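Local coordinates for lipoate-protein ligase, putative (Streptococcus pneumoniae, PDB 1VQZ), which is a putative lipoate-protein ligase, with a lipoyl protein ligase A/B-type domain and a bacterial lipoate protein ligase C-terminal region, at residues I264-S268 and G269-V273. Residues are numbered along the deposited sequence; the frame is centred on the assembly and turned at random.
Sequences IKFTS and GKVEV
Val271 CG2 meets the edge of the Phe266 ring at CD2, 4.0 Å away, the two side chains crossing at a slant on the buried face of a tight beta hairpin. In Phe266, CG stands anti to the carbonyl carbon, beside the backbone N (chi1 -56°). CG2 of Ile264 sits 3.4 Å above one face of the ring, offset toward the rim. Around this apolar patch the backbone is closely knit: Ile264 and Val271 form a hydrogen-bonded antiparallel pair, with Ile264 N to Val271 O at 3.0 Å and Val271 N to Ile264 O at 2.8 Å. Nearer the type I turn from Phe266 to Gly269, the bond from Phe266 N to Gly269 O (2.9 Å) comes from above the carbonyl plane. Gly269 takes a positive phi of 149° as it leaves the turn. The other face is looser and more polar, with Lys265 exposed to solvent and Lys270 partly so. There the two lysines run alongside each other, Lys265 CE to Lys270 CD 4.4 Å, with the like-charged Lys265 NZ and Lys270 NZ 5.1 Å apart; Lys270 also makes a cation-pi contact with Phe181. Helix 332-339 covers the apolar face through Glu334 and Ile335, while strands 182-183 and 281-289 flank the hairpin in a four-stranded mixed sheet.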
# COMPACT_ATOMS: atom_id res chain seq x y z
N ILE A 264 4.05 14.92 14.15
CA ILE A 264 5.42 14.52 14.47
C ILE A 264 5.87 13.60 13.37
O ILE A 264 5.12 12.74 12.90
CB ILE A 264 5.57 13.84 15.88
CG1 ILE A 264 5.23 14.84 16.99
CG2 ILE A 264 7.00 13.41 16.12
CD1 ILE A 264 5.12 14.25 18.41
N LYS A 265 7.11 13.82 12.96
CA LYS A 265 7.80 12.98 11.96
C LYS A 265 8.80 12.11 12.69
O LYS A 265 9.71 12.62 13.37
CB LYS A 265 8.47 13.88 10.96
CG LYS A 265 9.08 13.24 9.77
CD LYS A 265 9.58 14.34 8.77
CE LYS A 265 8.52 15.49 8.53
NZ LYS A 265 8.70 16.27 7.26
N PHE A 266 8.52 10.81 12.65
CA PHE A 266 9.39 9.79 13.19
C PHE A 266 10.15 9.13 12.01
O PHE A 266 9.79 9.30 10.86
CB PHE A 266 8.61 8.76 13.97
CG PHE A 266 7.77 9.32 15.10
CD1 PHE A 266 8.33 9.60 16.32
CD2 PHE A 266 6.40 9.52 14.93
CE1 PHE A 266 7.55 10.12 17.39
CE2 PHE A 266 5.62 10.02 15.96
CZ PHE A 266 6.21 10.32 17.22
N THR A 267 11.19 8.40 12.35
CA THR A 267 12.01 7.69 11.38
C THR A 267 11.16 6.77 10.53
O THR A 267 11.34 6.72 9.33
CB THR A 267 13.08 6.81 12.08
OG1 THR A 267 13.91 7.65 12.88
CG2 THR A 267 13.94 6.09 11.06
N SER A 268 10.22 6.08 11.14
CA SER A 268 9.39 5.11 10.43
C SER A 268 8.03 5.71 9.99
O SER A 268 7.13 5.01 9.56
CB SER A 268 9.21 3.86 11.30
OG SER A 268 10.45 3.20 11.40
N GLY A 269 7.91 7.01 10.05
CA GLY A 269 6.71 7.64 9.52
C GLY A 269 6.30 8.91 10.22
O GLY A 269 6.51 9.12 11.39
N LYS A 270 5.65 9.72 9.42
CA LYS A 270 4.92 10.87 9.86
C LYS A 270 3.56 10.48 10.48
O LYS A 270 2.82 9.66 9.91
CB LYS A 270 4.73 11.71 8.58
CG LYS A 270 4.03 12.95 8.67
CD LYS A 270 4.55 13.91 7.60
CE LYS A 270 3.62 14.08 6.50
NZ LYS A 270 3.95 15.38 5.79
N VAL A 271 3.25 11.07 11.64
CA VAL A 271 1.96 10.87 12.33
C VAL A 271 1.32 12.24 12.61
O VAL A 271 1.90 13.09 13.27
CB VAL A 271 2.10 10.09 13.66
CG1 VAL A 271 0.75 9.95 14.35
CG2 VAL A 271 2.76 8.75 13.44
N GLU A 272 0.12 12.43 12.06
CA GLU A 272 -0.67 13.65 12.19
C GLU A 272 -1.99 13.33 12.87
O GLU A 272 -2.75 12.50 12.40
CB GLU A 272 -0.94 14.26 10.83
CG GLU A 272 -1.54 15.69 10.90
CD GLU A 272 -1.78 16.31 9.52
OE1 GLU A 272 -2.08 15.56 8.56
OE2 GLU A 272 -1.71 17.57 9.43
N VAL A 273 -2.25 14.01 13.97
CA VAL A 273 -3.40 13.71 14.81
C VAL A 273 -4.36 14.88 14.88
O VAL A 273 -4.00 15.98 15.30
CB VAL A 273 -2.96 13.39 16.24
CG1 VAL A 273 -4.20 13.10 17.11
CG2 VAL A 273 -1.96 12.26 16.25